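4-alpha-glucanotransferase (Corynebacterium glutamicum, PDB 5B68) is an amylomaltase, or disproportionating enzyme, that joins an N-terminal beta-sandwich domain to a TIM-barrel domain. Local coordinates at residues L139-H144 with E497-G502; A213-I218 with L552-V557; N445-V450 with G455-D460; G492-E497 with R524-T529; V504-D509 with S643-V648. All coordinates share one frame; numbering follows the deposited sequence.

Contact 1 (L139-H144 with E497-G502); sequences LPLGWH and EAELAG
The indole of Trp-143 meets Glu-497 at its nitrogen-bearing edge, while one of its faces takes part in a cation-pi contact with Arg-444. The neighbouring flat group, the imidazole of His-144, has Gly-142 C over one face, 3.8 Å above the ring plane and displaced toward the rim, and Pro-140 C at its edge. At the indole, Trp-143 NE1 donates to Glu-497 OE2 at 2.9 Å. The N-H...O angle is 145°, and the oxygen lies somewhat out of the indole plane; the donor arrives almost end-on to the C-O bond. Ring and carboxylate planes stand 48° apart, and the two side chains run at roughly a right angle. Glu-497 gets there by bending at chi2 (-59°), which swings the carboxylate out from the flank of the helix to the indole nitrogen. Leu-141 CD1 only grazes Glu-499 CG at 4.4 Å; the carboxylate of Glu-499 is engaged by Ser-167. His-144 NE2 braces the turn with a straight bond to Pro-140 O, 2.9 Å long. The whole joins the start of strand 142-150 of the N-terminal beta sandwich to helix 487-500 of the barrel domain. Since Glu-497 OE2 also forms a salt bridge to Arg-448 NH2, one buried oxygen serves two donors, and the arginine's charge probably keeps the carboxylate ionised and strengthens it as acceptor for the indole N-H.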
# COMPACT_ATOMS: atom_id res chain seq x y z
N LEU A 139 25.06 15.73 5.69
CA LEU A 139 23.76 16.34 5.51
C LEU A 139 22.71 15.64 6.38
O LEU A 139 22.77 14.45 6.58
CB LEU A 139 23.34 16.27 4.04
CG LEU A 139 24.26 16.92 3.01
CD1 LEU A 139 23.66 16.78 1.63
CD2 LEU A 139 24.51 18.37 3.31
N PRO A 140 21.76 16.40 6.89
CA PRO A 140 20.65 15.82 7.65
C PRO A 140 19.75 15.05 6.71
O PRO A 140 19.72 15.34 5.50
CB PRO A 140 19.93 17.06 8.23
CG PRO A 140 20.25 18.16 7.30
CD PRO A 140 21.61 17.88 6.74
N LEU A 141 18.93 14.20 7.29
CA LEU A 141 17.83 13.56 6.56
C LEU A 141 16.92 14.59 5.98
O LEU A 141 16.79 15.64 6.55
CB LEU A 141 17.06 12.65 7.51
CG LEU A 141 17.82 11.50 8.14
CD1 LEU A 141 16.85 10.65 8.96
CD2 LEU A 141 18.45 10.60 7.13
N GLY A 142 16.35 14.32 4.81
CA GLY A 142 15.22 15.13 4.37
C GLY A 142 15.32 15.51 2.92
O GLY A 142 16.00 14.87 2.10
N TRP A 143 14.52 16.53 2.62
CA TRP A 143 14.18 16.92 1.27
C TRP A 143 14.84 18.23 0.92
O TRP A 143 14.31 19.28 1.17
CB TRP A 143 12.65 17.03 1.15
CG TRP A 143 12.03 15.73 1.38
CD1 TRP A 143 11.67 15.20 2.57
CD2 TRP A 143 11.79 14.73 0.40
NE1 TRP A 143 11.19 13.93 2.39
CE2 TRP A 143 11.25 13.62 1.06
CE3 TRP A 143 11.96 14.68 -0.98
CZ2 TRP A 143 10.88 12.47 0.39
CZ3 TRP A 143 11.59 13.54 -1.64
CH2 TRP A 143 11.07 12.45 -0.96
N HIS A 144 16.03 18.10 0.36
CA HIS A 144 16.88 19.21 -0.04
C HIS A 144 16.87 19.46 -1.55
O HIS A 144 16.16 18.80 -2.27
CB HIS A 144 18.29 18.98 0.47
CG HIS A 144 18.35 18.43 1.85
ND1 HIS A 144 17.58 18.94 2.87
CD2 HIS A 144 19.02 17.39 2.37
CE1 HIS A 144 17.81 18.25 3.97
NE2 HIS A 144 18.67 17.30 3.69
N GLU A 497 10.51 8.60 5.01
CA GLU A 497 9.20 9.01 5.52
C GLU A 497 8.75 8.26 6.80
O GLU A 497 8.20 8.87 7.75
CB GLU A 497 8.20 8.99 4.42
CG GLU A 497 8.37 10.13 3.41
CD GLU A 497 8.27 11.49 4.03
OE1 GLU A 497 7.26 11.78 4.75
OE2 GLU A 497 9.21 12.30 3.81
N ALA A 498 8.97 6.95 6.83
CA ALA A 498 8.75 6.17 8.03
C ALA A 498 9.61 6.57 9.22
O ALA A 498 9.11 6.68 10.35
CB ALA A 498 8.85 4.65 7.72
N GLU A 499 10.89 6.84 9.00
CA GLU A 499 11.76 7.26 10.07
C GLU A 499 11.28 8.59 10.63
O GLU A 499 11.18 8.70 11.85
CB GLU A 499 13.21 7.30 9.64
CG GLU A 499 14.17 7.64 10.76
CD GLU A 499 14.36 6.53 11.80
OE1 GLU A 499 13.75 5.48 11.68
OE2 GLU A 499 15.10 6.72 12.76
N LEU A 500 10.86 9.54 9.79
CA LEU A 500 10.39 10.88 10.27
C LEU A 500 9.07 10.73 11.09
O LEU A 500 8.81 11.51 12.04
CB LEU A 500 10.14 11.81 9.09
CG LEU A 500 11.31 12.23 8.21
CD1 LEU A 500 10.90 13.06 7.01
CD2 LEU A 500 12.36 12.95 9.07
N ALA A 501 8.29 9.72 10.74
CA ALA A 501 7.04 9.42 11.40
C ALA A 501 7.24 8.48 12.61
O ALA A 501 6.24 8.20 13.24
CB ALA A 501 6.07 8.77 10.42
N GLY A 502 8.47 8.03 12.93
CA GLY A 502 8.75 7.09 14.05
C GLY A 502 8.08 5.73 13.85
O GLY A 502 7.64 5.07 14.80

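Contact 2 (A213-I218 with L552-V557); sequences ADFLLI and LALTTV
Leu-554, which reaches over to Phe-215 and Leu-217, is followed directly by a short backbone link: Thr-555 N probably donates a hydrogen bond to Leu-645 O, which fixes strand 553-556 beside strand 645-649. Both belong to the eight-stranded parallel TIM barrel, and the contact spans its interior, since strands 177-182 and 645-649 stand between 215-218 and 553-556 in the sheet. The closest alpha carbons, those of Leu-217 and Leu-554, are 11.0 Å apart, so side chains alone bridge the gap. Leu-554 sends one methyl to each partner. Its CG lies opposite the backbone N (chi1 177°), which turns the fork into the barrel interior; CD1 comes to 3.9 Å from Phe-215 CZ, and CD2 to 4.3 Å from Leu-217 CD2. Phe-215 holds its CG between backbone N and carbonyl carbon (chi1 64°), which carries CZ to the leucine, and its ring and Leu-554 cross obliquely. Leu-216 and Ile-218 face the other way, onto helix 198-209, the alternation expected of a barrel strand with one side in the core and the other under helices. Next to Phe-215 in the chain, Asp-214 ties the backbone down through a salt bridge to Arg-177 and a bond from Ser-380 N. Cys-647 and Met-384 fill in around the touching groups, and the far end of the phenyl ring, Phe-215 CZ, also packs against Thr-646 O.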
# COMPACT_ATOMS: atom_id res chain seq x y z
N ALA A 213 -2.41 -5.90 22.73
CA ALA A 213 -2.05 -5.54 21.39
C ALA A 213 -1.30 -4.21 21.38
O ALA A 213 -1.76 -3.27 22.01
CB ALA A 213 -3.31 -5.43 20.54
N ASP A 214 -0.21 -4.13 20.61
CA ASP A 214 0.56 -2.89 20.44
C ASP A 214 0.29 -2.18 19.08
O ASP A 214 0.71 -1.00 18.93
CB ASP A 214 2.04 -3.12 20.64
CG ASP A 214 2.45 -2.95 22.11
OD1 ASP A 214 2.02 -1.95 22.70
OD2 ASP A 214 3.12 -3.87 22.67
N PHE A 215 -0.42 -2.84 18.18
CA PHE A 215 -0.85 -2.19 16.96
C PHE A 215 -2.17 -2.74 16.49
O PHE A 215 -2.54 -3.83 16.85
CB PHE A 215 0.21 -2.31 15.88
CG PHE A 215 0.48 -3.70 15.44
CD1 PHE A 215 -0.25 -4.26 14.43
CD2 PHE A 215 1.48 -4.44 16.01
CE1 PHE A 215 -0.01 -5.54 14.02
CE2 PHE A 215 1.73 -5.72 15.60
CZ PHE A 215 0.99 -6.27 14.61
N LEU A 216 -2.87 -1.96 15.68
CA LEU A 216 -4.04 -2.41 14.97
C LEU A 216 -3.80 -2.17 13.47
O LEU A 216 -3.82 -1.04 12.99
CB LEU A 216 -5.28 -1.67 15.43
CG LEU A 216 -6.56 -2.07 14.74
CD1 LEU A 216 -6.96 -3.50 15.10
CD2 LEU A 216 -7.63 -1.09 15.11
N LEU A 217 -3.52 -3.25 12.77
CA LEU A 217 -3.30 -3.22 11.30
C LEU A 217 -4.63 -3.26 10.66
O LEU A 217 -5.46 -4.14 10.96
CB LEU A 217 -2.43 -4.42 10.86
CG LEU A 217 -2.26 -4.77 9.40
CD1 LEU A 217 -1.61 -3.61 8.65
CD2 LEU A 217 -1.38 -5.96 9.18
N ILE A 218 -4.83 -2.37 9.71
CA ILE A 218 -6.04 -2.27 8.97
C ILE A 218 -5.85 -2.34 7.44
O ILE A 218 -4.74 -2.37 6.91
CB ILE A 218 -6.88 -1.04 9.38
CG1 ILE A 218 -6.11 0.26 9.06
CG2 ILE A 218 -7.24 -1.13 10.86
CD1 ILE A 218 -6.91 1.51 9.22
N LEU A 552 13.24 -10.46 11.64
CA LEU A 552 12.86 -9.13 11.13
C LEU A 552 11.66 -9.32 10.23
O LEU A 552 11.76 -9.27 9.02
CB LEU A 552 14.02 -8.43 10.44
CG LEU A 552 13.79 -6.95 10.11
CD1 LEU A 552 13.66 -6.11 11.36
CD2 LEU A 552 14.92 -6.49 9.15
N ALA A 553 10.52 -9.54 10.86
CA ALA A 553 9.29 -9.92 10.19
C ALA A 553 8.05 -9.65 11.05
O ALA A 553 8.12 -9.66 12.26
CB ALA A 553 9.30 -11.38 9.79
N LEU A 554 6.95 -9.47 10.35
CA LEU A 554 5.62 -9.63 10.87
C LEU A 554 5.15 -11.07 10.58
O LEU A 554 5.03 -11.49 9.41
CB LEU A 554 4.64 -8.68 10.19
CG LEU A 554 3.16 -8.86 10.64
CD1 LEU A 554 3.09 -8.26 12.01
CD2 LEU A 554 2.31 -8.11 9.66
N THR A 555 4.85 -11.81 11.64
CA THR A 555 4.35 -13.19 11.49
C THR A 555 2.87 -13.31 11.88
O THR A 555 2.43 -12.82 12.95
CB THR A 555 5.23 -14.16 12.31
OG1 THR A 555 6.55 -14.12 11.77
CG2 THR A 555 4.72 -15.59 12.16
N THR A 556 2.06 -13.90 11.00
CA THR A 556 0.65 -14.10 11.26
C THR A 556 0.32 -15.56 11.00
O THR A 556 1.12 -16.27 10.31
CB THR A 556 -0.28 -13.29 10.30
OG1 THR A 556 0.14 -13.50 8.92
CG2 THR A 556 -0.21 -11.93 10.64
N VAL A 557 -0.85 -15.96 11.46
CA VAL A 557 -1.38 -17.29 11.12
C VAL A 557 -1.99 -17.18 9.74
O VAL A 557 -1.84 -18.05 8.91
CB VAL A 557 -2.46 -17.75 12.09
CG1 VAL A 557 -3.09 -19.06 11.61
CG2 VAL A 557 -1.92 -17.83 13.51

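Contact 3 (N445-V450 with G455-D460); sequences NLLRTV and GGIRVD. With SO4 (sulfate ion), chain F.
Ile-457 is stretched out toward Leu-447 and Val-450: with CG1 opposite the backbone N (chi1 -176°) and chi2 at 171°, its chain stands straight off the strand and carries CD1 up to the helix. Val-450 answers with CG1, which likewise lies opposite its own backbone N (chi1 176°). Leu-447 leaves the helix beside the strand rather than at it, and its CD2 branch turns in. The single methyl Ile-457 CD1 then meets both helix residues, 3.8 Å from Val-450 CG1 and 3.9 Å from Leu-447 CD2. Each pair of side chains crosses at about a right angle, so the isoleucine tip slots across two branches one helical turn apart. A looser touch, 4.2 Å between Ile-457 CG1 and Val-450 CG1, continues the contact down the chain. No polar bond takes part. On another side of the helix, Arg-448 NH1 has a weak hydrogen bond of 3.5 Å to O3 of a sulfate ion, which Arg-452 also binds; the ion probably comes from the crystallisation liquor. Helix 441-452 is followed by strand 456-459 after a short turn through Ser-454, whose hydroxyl bonds to Val-450 O. Within the TIM barrel this helix lies outside the sheet, with Leu-447 and Val-450 also resting on Leu-387 and Ala-385, respectively, of the adjacent strand 382-387, and helix 487-500 packs alongside it through Ile-493 and Leu-494.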
# COMPACT_ATOMS: atom_id res chain seq x y z
N ASN A 445 4.61 12.47 -1.01
CA ASN A 445 3.39 13.05 -0.48
C ASN A 445 2.37 11.96 -0.10
O ASN A 445 1.70 12.10 0.96
CB ASN A 445 2.81 14.03 -1.49
CG ASN A 445 3.62 15.32 -1.58
OD1 ASN A 445 4.53 15.56 -0.82
ND2 ASN A 445 3.25 16.16 -2.50
N LEU A 446 2.24 10.90 -0.91
CA LEU A 446 1.32 9.83 -0.54
C LEU A 446 1.81 9.13 0.76
O LEU A 446 1.02 8.92 1.70
CB LEU A 446 1.05 8.90 -1.67
CG LEU A 446 2.05 7.82 -2.01
CD1 LEU A 446 1.92 6.55 -1.18
CD2 LEU A 446 1.94 7.52 -3.45
N LEU A 447 3.13 8.90 0.86
CA LEU A 447 3.66 8.30 2.05
C LEU A 447 3.45 9.14 3.29
O LEU A 447 3.12 8.63 4.40
CB LEU A 447 5.15 7.94 1.89
CG LEU A 447 5.52 6.83 0.94
CD1 LEU A 447 7.02 6.79 0.62
CD2 LEU A 447 5.06 5.50 1.55
N ARG A 448 3.76 10.43 3.17
CA ARG A 448 3.63 11.26 4.32
C ARG A 448 2.15 11.28 4.85
O ARG A 448 1.93 11.30 6.04
CB ARG A 448 4.07 12.68 3.98
CG ARG A 448 4.03 13.58 5.14
CD ARG A 448 4.93 14.75 4.95
NE ARG A 448 6.33 14.37 4.77
CZ ARG A 448 7.30 15.25 4.67
NH1 ARG A 448 7.03 16.55 4.73
NH2 ARG A 448 8.57 14.86 4.48
N THR A 449 1.17 11.29 3.96
CA THR A 449 -0.23 11.24 4.37
C THR A 449 -0.60 9.87 5.01
O THR A 449 -1.20 9.83 6.10
CB THR A 449 -1.14 11.59 3.23
OG1 THR A 449 -0.85 12.94 2.82
CG2 THR A 449 -2.59 11.48 3.65
N VAL A 450 -0.14 8.79 4.41
CA VAL A 450 -0.39 7.44 4.92
C VAL A 450 0.17 7.29 6.32
O VAL A 450 -0.48 6.72 7.19
CB VAL A 450 0.09 6.30 3.96
CG1 VAL A 450 -0.11 4.94 4.59
CG2 VAL A 450 -0.63 6.34 2.66
N GLY A 455 1.36 4.45 13.25
CA GLY A 455 2.65 4.07 13.81
C GLY A 455 3.44 3.09 12.91
O GLY A 455 4.55 2.62 13.25
N GLY A 456 2.83 2.66 11.82
CA GLY A 456 3.45 1.73 10.92
C GLY A 456 2.76 1.68 9.59
O GLY A 456 1.62 2.17 9.45
N ILE A 457 3.47 1.17 8.60
CA ILE A 457 2.94 0.99 7.26
C ILE A 457 3.28 -0.39 6.73
O ILE A 457 4.43 -0.84 6.86
CB ILE A 457 3.47 2.09 6.31
CG1 ILE A 457 2.84 1.99 4.92
CG2 ILE A 457 5.01 2.08 6.20
CD1 ILE A 457 3.20 3.20 4.05
N ARG A 458 2.27 -1.04 6.17
CA ARG A 458 2.44 -2.27 5.50
C ARG A 458 2.32 -1.99 4.01
O ARG A 458 1.32 -1.51 3.54
CB ARG A 458 1.37 -3.26 5.91
CG ARG A 458 1.39 -4.53 5.10
CD ARG A 458 0.04 -5.18 5.07
NE ARG A 458 0.15 -6.54 4.60
CZ ARG A 458 -0.15 -6.92 3.38
NH1 ARG A 458 -0.61 -6.05 2.51
NH2 ARG A 458 -0.00 -8.18 3.04
N VAL A 459 3.39 -2.30 3.31
CA VAL A 459 3.54 -2.01 1.87
C VAL A 459 3.14 -3.27 1.08
O VAL A 459 3.91 -4.21 1.01
CB VAL A 459 4.99 -1.55 1.58
CG1 VAL A 459 5.21 -1.29 0.10
CG2 VAL A 459 5.35 -0.27 2.34
N ASP A 460 2.00 -3.23 0.42
CA ASP A 460 1.56 -4.30 -0.44
C ASP A 460 2.51 -4.42 -1.63
O ASP A 460 2.90 -3.44 -2.19
CB ASP A 460 0.16 -3.96 -0.92
CG ASP A 460 -0.44 -5.02 -1.80
OD1 ASP A 460 -0.32 -6.20 -1.48
OD2 ASP A 460 -1.08 -4.66 -2.79
S SO4 F . 4.44 18.43 7.45
O1 SO4 F . 4.37 19.90 7.22
O2 SO4 F . 5.78 18.04 7.90
O3 SO4 F . 4.08 17.77 6.15
O4 SO4 F . 3.57 18.12 8.58

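Contact 4 (G492-E497 with R524-T529); sequences GILALE and RGIMGT
Arg-524 lays its guanidinium flat against the backbone of Gly-492: the CA sits 3.5 Å above one face, displaced toward the rim, and is 3.7 Å from Arg-524 NH2. What puts it there is a sharp bend at chi2 (-96°), away from a staggered value, after which the chain runs extended. On the way it passes the helix, and Arg-524 CD comes to 4.1 Å from Ala-495 CB. The glycine lets the planar group come close to the helix backbone. The polar end is satisfied outside these segments, NH1 giving hydrogen bonds to Pro-163 O and Thr-162 OG1. On the same helix, Leu-494, with CG opposite its backbone N (chi1 169°), extends CD2 to 4.2 Å from Ile-526 CD1. The isoleucine keeps CG1 beside its backbone N (chi1 -65°) and chi2 extended, so its terminal methyl heads for the helix, and Val-505 touches both residues. Gly-525, with positive phi, completes a Schellman motif at the end of helix 515-523 and turns the chain toward strand 528-531. Such a layer of aliphatic side chains between an outer helix and the strands is typical of the TIM barrel.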
# COMPACT_ATOMS: atom_id res chain seq x y z
N GLY A 492 14.55 3.99 -0.27
CA GLY A 492 15.17 5.04 0.59
C GLY A 492 14.15 6.07 1.06
O GLY A 492 14.18 6.49 2.22
N ILE A 493 13.28 6.46 0.18
CA ILE A 493 12.24 7.41 0.55
C ILE A 493 11.18 6.78 1.47
O ILE A 493 10.69 7.43 2.32
CB ILE A 493 11.65 8.04 -0.72
CG1 ILE A 493 12.69 9.00 -1.36
CG2 ILE A 493 10.34 8.81 -0.42
CD1 ILE A 493 12.38 9.36 -2.82
N LEU A 494 10.80 5.52 1.25
CA LEU A 494 9.94 4.86 2.17
C LEU A 494 10.58 4.87 3.57
O LEU A 494 9.92 5.19 4.58
CB LEU A 494 9.66 3.43 1.68
CG LEU A 494 8.98 2.48 2.63
CD1 LEU A 494 7.61 3.00 2.96
CD2 LEU A 494 8.89 1.12 1.99
N ALA A 495 11.86 4.54 3.66
CA ALA A 495 12.55 4.52 4.95
C ALA A 495 12.61 5.92 5.58
O ALA A 495 12.38 6.05 6.81
CB ALA A 495 13.93 3.91 4.86
N LEU A 496 12.84 6.92 4.74
CA LEU A 496 12.90 8.29 5.19
C LEU A 496 11.57 8.73 5.78
O LEU A 496 11.55 9.20 6.90
CB LEU A 496 13.33 9.23 4.09
CG LEU A 496 13.30 10.75 4.36
CD1 LEU A 496 14.12 11.17 5.55
CD2 LEU A 496 13.76 11.45 3.09
N GLU A 497 10.51 8.60 5.01
CA GLU A 497 9.20 9.01 5.52
C GLU A 497 8.75 8.26 6.80
O GLU A 497 8.20 8.87 7.75
CB GLU A 497 8.20 8.99 4.42
CG GLU A 497 8.37 10.13 3.41
CD GLU A 497 8.27 11.49 4.03
OE1 GLU A 497 7.26 11.78 4.75
OE2 GLU A 497 9.21 12.30 3.81
N ARG A 524 17.74 -1.90 5.70
CA ARG A 524 17.01 -0.69 6.16
C ARG A 524 16.12 -0.87 7.33
O ARG A 524 15.41 0.09 7.74
CB ARG A 524 16.13 -0.18 4.99
CG ARG A 524 16.92 0.19 3.79
CD ARG A 524 17.21 1.67 3.76
NE ARG A 524 17.71 2.01 2.46
CZ ARG A 524 18.09 3.23 2.07
NH1 ARG A 524 18.05 4.32 2.86
NH2 ARG A 524 18.51 3.37 0.80
N GLY A 525 16.03 -2.10 7.86
CA GLY A 525 15.08 -2.41 8.87
C GLY A 525 13.64 -2.55 8.46
O GLY A 525 12.76 -2.41 9.31
N ILE A 526 13.41 -2.87 7.17
CA ILE A 526 12.10 -3.15 6.68
C ILE A 526 11.80 -4.63 6.94
O ILE A 526 12.59 -5.52 6.51
CB ILE A 526 11.99 -2.77 5.22
CG1 ILE A 526 12.14 -1.23 5.09
CG2 ILE A 526 10.67 -3.25 4.63
CD1 ILE A 526 12.29 -0.71 3.64
N MET A 527 10.66 -4.89 7.57
CA MET A 527 10.28 -6.25 7.96
C MET A 527 9.64 -6.96 6.86
O MET A 527 8.96 -6.36 6.00
CB MET A 527 9.36 -6.16 9.16
CG MET A 527 10.03 -5.55 10.37
SD MET A 527 8.94 -5.61 11.82
CE MET A 527 9.74 -4.42 12.89
N GLY A 528 9.87 -8.28 6.82
CA GLY A 528 9.14 -9.18 5.95
C GLY A 528 7.79 -9.60 6.49
O GLY A 528 7.36 -9.13 7.55
N THR A 529 7.12 -10.51 5.78
CA THR A 529 5.86 -11.09 6.22
C THR A 529 5.97 -12.62 6.11
O THR A 529 6.27 -13.14 5.04
CB THR A 529 4.67 -10.62 5.34
OG1 THR A 529 4.98 -10.85 3.96
CG2 THR A 529 4.46 -9.17 5.51

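Contact 5 (V504-D509 with S643-V648); sequences VVIGED and SALTCV
Strands 504-507 and 645-649 face each other across the inside of the barrel, Ile-506 and Leu-645 having the nearest alpha carbons, 9.7 Å apart, with no backbone bond between them. Leu-645 does the reaching. With CG opposite the carbonyl carbon (chi1 -63°) and chi2 at 171°, it extends CD1 to the far wall, where it meets Val-504 CG1 tip to tip at 3.9 Å. The same methyl lies 4.3 Å from Ile-506 CD1, so it touches two successive inward-pointing residues of one strand. Tyr-172 of helix 167-174 packs on Val-504, Ala-644 and Leu-645 together. Because these residues stand at the beginnings of their strands, this helix probably lies over the N-terminal end of the TIM barrel. Leu-554 of the intervening strand 553-556, and Met-527, close in around the leucine. Strand 504-507 is itself held by its neighbours through probable hydrogen bonds, from Val-459 N to Ile-506 O and from Met-527 N to Val-505 O. The second links the run into strand 528-531 to strand 504-507, the two outermost in the sheet order, as closure of the barrel requires. Across the interior, by contrast, only saturated carbons meet; the contact rests on dispersion and the exclusion of water and carries no directional bond.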
# COMPACT_ATOMS: atom_id res chain seq x y z
N VAL A 504 7.11 1.81 11.99
CA VAL A 504 7.45 0.46 11.52
C VAL A 504 7.15 0.42 10.05
O VAL A 504 6.09 0.98 9.58
CB VAL A 504 6.60 -0.60 12.25
CG1 VAL A 504 6.72 -1.95 11.63
CG2 VAL A 504 7.06 -0.69 13.68
N VAL A 505 8.00 -0.28 9.31
CA VAL A 505 7.73 -0.61 7.95
C VAL A 505 7.71 -2.13 7.70
O VAL A 505 8.72 -2.80 7.96
CB VAL A 505 8.72 0.05 6.95
CG1 VAL A 505 8.34 -0.27 5.52
CG2 VAL A 505 8.73 1.56 7.16
N ILE A 506 6.60 -2.63 7.19
CA ILE A 506 6.48 -4.03 6.83
C ILE A 506 6.27 -4.18 5.33
O ILE A 506 5.44 -3.54 4.75
CB ILE A 506 5.34 -4.70 7.59
CG1 ILE A 506 5.66 -4.74 9.07
CG2 ILE A 506 5.08 -6.10 7.07
CD1 ILE A 506 4.48 -4.42 9.94
N GLY A 507 7.05 -5.06 4.73
CA GLY A 507 7.03 -5.22 3.31
C GLY A 507 6.53 -6.59 3.04
O GLY A 507 7.04 -7.55 3.57
N GLU A 508 5.52 -6.65 2.22
CA GLU A 508 4.87 -7.89 1.99
C GLU A 508 5.75 -8.61 1.00
O GLU A 508 5.99 -8.12 -0.09
CB GLU A 508 3.47 -7.61 1.49
CG GLU A 508 3.38 -7.38 0.01
CD GLU A 508 2.95 -8.62 -0.69
OE1 GLU A 508 3.56 -9.68 -0.45
OE2 GLU A 508 1.98 -8.53 -1.45
N ASP A 509 6.16 -9.79 1.42
CA ASP A 509 7.39 -10.49 1.09
C ASP A 509 7.22 -11.78 0.29
O ASP A 509 8.15 -12.53 0.08
CB ASP A 509 8.02 -10.87 2.43
CG ASP A 509 9.50 -10.95 2.37
OD1 ASP A 509 10.04 -11.36 1.33
OD2 ASP A 509 10.15 -10.61 3.36
N SER A 643 10.00 -13.73 15.84
CA SER A 643 9.53 -12.59 15.07
C SER A 643 9.34 -11.32 15.87
O SER A 643 8.69 -11.34 16.91
CB SER A 643 8.22 -12.94 14.40
OG SER A 643 8.41 -13.93 13.38
N ALA A 644 9.89 -10.20 15.36
CA ALA A 644 9.74 -8.90 15.99
C ALA A 644 8.27 -8.55 16.23
O ALA A 644 7.93 -8.02 17.28
CB ALA A 644 10.36 -7.85 15.12
N LEU A 645 7.42 -8.85 15.28
CA LEU A 645 6.02 -8.58 15.43
C LEU A 645 5.18 -9.76 14.99
O LEU A 645 5.47 -10.42 13.99
CB LEU A 645 5.60 -7.36 14.62
CG LEU A 645 6.24 -6.04 15.01
CD1 LEU A 645 5.85 -4.99 13.94
CD2 LEU A 645 5.84 -5.54 16.38
N THR A 646 4.10 -10.00 15.73
CA THR A 646 3.10 -11.04 15.37
C THR A 646 1.74 -10.40 15.28
O THR A 646 1.51 -9.40 15.91
CB THR A 646 3.06 -12.17 16.41
OG1 THR A 646 2.85 -11.58 17.69
CG2 THR A 646 4.30 -12.90 16.39
N CYS A 647 0.82 -10.99 14.54
CA CYS A 647 -0.45 -10.37 14.30
C CYS A 647 -1.51 -11.41 14.40
O CYS A 647 -1.36 -12.48 13.78
CB CYS A 647 -0.52 -9.69 12.90
SG CYS A 647 -2.01 -8.65 12.80
N VAL A 648 -2.49 -11.12 15.27
CA VAL A 648 -3.67 -11.95 15.47
C VAL A 648 -4.71 -11.30 14.60
O VAL A 648 -4.96 -10.12 14.75
CB VAL A 648 -4.16 -11.91 16.95
CG1 VAL A 648 -5.44 -12.72 17.16
CG2 VAL A 648 -3.05 -12.28 17.88

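In the fold
From the N terminus, residues 139-144 in the beta sandwich open contact 1, and 213-218, a barrel strand, opens contact 2 before contact 1 has closed, so the two cross. Contact 3, a helix-to-strand return, is nested inside both loops. Helix 487-500 starts contact 4 and closes contact 1, so these two cross and share Glu-497. Contact 5 opens at 504-509, after contact 1 has closed, and crosses contact 4, which ends at 524-529, nested within contact 2. Contact 2 closes at 552-557, crossing contact 5, which closes last at 643-648. Contact 1 ties sandwich to barrel; contacts 3 and 4 bind outer helices to the barrel wall; contacts 2 and 5, centres about 5 Å apart, fill its core.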